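Local structure of twin-arginine translocation pathway signal protein (Burkholderia phytofirmans, 2RJO) at residues Leu67-Asn72 against Arg78-Ala83. The protein is probably a periplasmic sugar-binding protein of the kind that serves transport or chemotaxis, and holds a beta-D-galactopyranose between its two lobes. Sequence-based numbering, arbitrary orientation.
Sequences LNVDPN and RVIVEA. With GAL (beta-D-galactopyranose), chain B.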
loop_
_atom_site.group_PDB
_atom_site.type_symbol
_atom_site.label_atom_id
_atom_site.label_comp_id
_atom_site.label_asym_id
_atom_site.label_seq_id
_atom_site.Cartn_x
_atom_site.Cartn_y
_atom_site.Cartn_z
ATOM N N LEU A 67 -12.394 -12.046 5.225
ATOM C CA LEU A 67 -11.901 -11.173 4.173
ATOM C C LEU A 67 -10.820 -10.170 4.579
ATOM O O LEU A 67 -10.935 -9.501 5.606
ATOM C CB LEU A 67 -13.085 -10.412 3.581
ATOM C CG LEU A 67 -12.769 -9.406 2.481
ATOM C CD1 LEU A 67 -12.288 -10.160 1.260
ATOM C CD2 LEU A 67 -14.001 -8.598 2.160
ATOM N N ASN A 68 -9.770 -10.080 3.766
ATOM C CA ASN A 68 -8.685 -9.123 3.984
ATOM C C ASN A 68 -8.718 -8.256 2.736
ATOM O O ASN A 68 -8.255 -8.677 1.676
ATOM C CB ASN A 68 -7.329 -9.824 4.097
ATOM C CG ASN A 68 -6.196 -8.848 4.364
ATOM O OD1 ASN A 68 -6.432 -7.738 4.831
ATOM N ND2 ASN A 68 -4.961 -9.263 4.085
ATOM N N VAL A 69 -9.264 -7.050 2.861
ATOM C CA VAL A 69 -9.418 -6.169 1.708
ATOM C C VAL A 69 -8.759 -4.792 1.738
ATOM O O VAL A 69 -8.717 -4.115 2.768
ATOM C CB VAL A 69 -10.929 -5.961 1.406
ATOM C CG1 VAL A 69 -11.621 -5.366 2.634
ATOM C CG2 VAL A 69 -11.120 -5.050 0.197
ATOM N N ASP A 70 -8.259 -4.396 0.573
ATOM C CA ASP A 70 -7.624 -3.102 0.338
ATOM C C ASP A 70 -8.692 -2.390 -0.511
ATOM O O ASP A 70 -8.724 -2.551 -1.728
ATOM C CB ASP A 70 -6.339 -3.301 -0.485
ATOM C CG ASP A 70 -5.601 -1.994 -0.782
ATOM O OD1 ASP A 70 -6.241 -0.922 -0.854
ATOM O OD2 ASP A 70 -4.366 -2.044 -0.963
ATOM N N PRO A 71 -9.597 -1.621 0.127
ATOM C CA PRO A 71 -10.657 -0.904 -0.593
ATOM C C PRO A 71 -10.157 -0.029 -1.737
ATOM O O PRO A 71 -9.239 0.769 -1.558
ATOM C CB PRO A 71 -11.325 -0.083 0.511
ATOM C CG PRO A 71 -11.188 -0.967 1.696
ATOM C CD PRO A 71 -9.742 -1.415 1.578
ATOM N N ASN A 72 -10.775 -0.198 -2.904
ATOM C CA ASN A 72 -10.436 0.565 -4.109
ATOM C C ASN A 72 -10.461 2.064 -3.793
ATOM O O ASN A 72 -9.591 2.816 -4.227
ATOM C CB ASN A 72 -11.437 0.235 -5.220
ATOM C CG ASN A 72 -11.144 0.964 -6.508
ATOM O OD1 ASN A 72 -10.035 0.882 -7.043
ATOM N ND2 ASN A 72 -12.148 1.680 -7.027
ATOM N N ARG A 78 -16.824 1.296 3.919
ATOM C CA ARG A 78 -18.004 1.217 4.765
ATOM C C ARG A 78 -19.011 0.200 4.259
ATOM O O ARG A 78 -19.493 -0.631 5.025
ATOM C CB ARG A 78 -18.696 2.575 4.893
ATOM C CG ARG A 78 -19.784 2.591 5.978
ATOM C CD ARG A 78 -20.686 3.810 5.844
ATOM N NE ARG A 78 -19.925 5.034 5.622
ATOM C CZ ARG A 78 -19.179 5.639 6.542
ATOM N NH1 ARG A 78 -19.086 5.138 7.765
ATOM N NH2 ARG A 78 -18.529 6.756 6.229
ATOM N N VAL A 79 -19.328 0.244 2.973
ATOM C CA VAL A 79 -20.307 -0.699 2.458
ATOM C C VAL A 79 -19.810 -2.136 2.573
ATOM O O VAL A 79 -20.595 -3.040 2.864
ATOM C CB VAL A 79 -20.686 -0.379 1.008
ATOM C CG1 VAL A 79 -19.477 -0.434 0.121
ATOM C CG2 VAL A 79 -21.739 -1.338 0.539
ATOM N N ILE A 80 -18.513 -2.349 2.366
ATOM C CA ILE A 80 -17.946 -3.685 2.487
ATOM C C ILE A 80 -18.081 -4.155 3.926
ATOM O O ILE A 80 -18.492 -5.278 4.182
ATOM C CB ILE A 80 -16.449 -3.696 2.110
ATOM C CG1 ILE A 80 -16.293 -3.420 0.618
ATOM C CG2 ILE A 80 -15.812 -5.033 2.508
ATOM C CD1 ILE A 80 -14.852 -3.286 0.181
ATOM N N VAL A 81 -17.725 -3.284 4.861
ATOM C CA VAL A 81 -17.808 -3.612 6.276
ATOM C C VAL A 81 -19.249 -3.878 6.705
ATOM O O VAL A 81 -19.502 -4.748 7.529
ATOM C CB VAL A 81 -17.244 -2.475 7.131
ATOM C CG1 VAL A 81 -17.545 -2.729 8.596
ATOM C CG2 VAL A 81 -15.752 -2.349 6.902
ATOM N N GLU A 82 -20.187 -3.120 6.141
ATOM C CA GLU A 82 -21.596 -3.286 6.464
ATOM C C GLU A 82 -22.057 -4.646 5.971
ATOM O O GLU A 82 -22.754 -5.358 6.680
ATOM C CB GLU A 82 -22.431 -2.201 5.793
ATOM C CG GLU A 82 -22.609 -0.918 6.603
ATOM C CD GLU A 82 -22.887 0.296 5.721
ATOM O OE1 GLU A 82 -23.399 0.123 4.582
ATOM O OE2 GLU A 82 -22.600 1.430 6.169
ATOM N N ALA A 83 -21.660 -4.996 4.748
ATOM C CA ALA A 83 -22.033 -6.273 4.151
ATOM C C ALA A 83 -21.500 -7.460 4.958
ATOM O O ALA A 83 -22.197 -8.453 5.157
ATOM C CB ALA A 83 -21.519 -6.339 2.716
HETATM C C1 GAL B . -1.475 0.566 -4.395
HETATM C C2 GAL B . -0.156 1.212 -3.913
HETATM C C3 GAL B . -0.067 1.067 -2.377
HETATM C C4 GAL B . -1.281 1.770 -1.745
HETATM C C5 GAL B . -2.551 1.077 -2.313
HETATM C C6 GAL B . -3.772 1.749 -1.718
HETATM O O1 GAL B . -1.573 0.714 -5.823
HETATM O O2 GAL B . 0.952 0.544 -4.514
HETATM O O3 GAL B . 1.128 1.678 -1.895
HETATM O O4 GAL B . -1.272 3.143 -2.132
HETATM O O5 GAL B . -2.613 1.225 -3.770
HETATM O O6 GAL B . -4.916 1.102 -2.241
#
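Ile80 reaches from helix 74-87 toward Leu67 and Val69 of strand 65-69, and all three are buried. The CA-CB bond of Ile80 is directed toward 67-72, and two branches leave CB. The short one ends at CG2, which lies 4.0 Å from CD2 of Leu67; these two side chains cross at about a right angle. The long one starts with CG1, opposite the carbonyl carbon and next to the backbone N (chi1 -68°), and runs on extended (chi2 175°). It ends at CD1, which meets CG2 of Val69 at 4.1 Å, tip to tip. Both touching pairs are apolar, and no hydrogen bond joins the two segments. Strand 65-69, helix 74-87 and strand 90-94 form a beta-alpha-beta unit in one lobe of the periplasmic binding protein fold. Ile51 and Ile54 of helix 47-60 also touch Ile80, so it packs against a neighbouring helix as well as the strand. Just past the strand end, the CA-CB bond of Asp70 is directed away from 78-83, and its carboxylate lines the sugar pocket. Asp70 OD1 accepts a hydrogen bond from O6 of the galactose at 2.8 Å. OD2 is hydrogen-bonded to the hydroxyl of Tyr20, which also bonds the sugar.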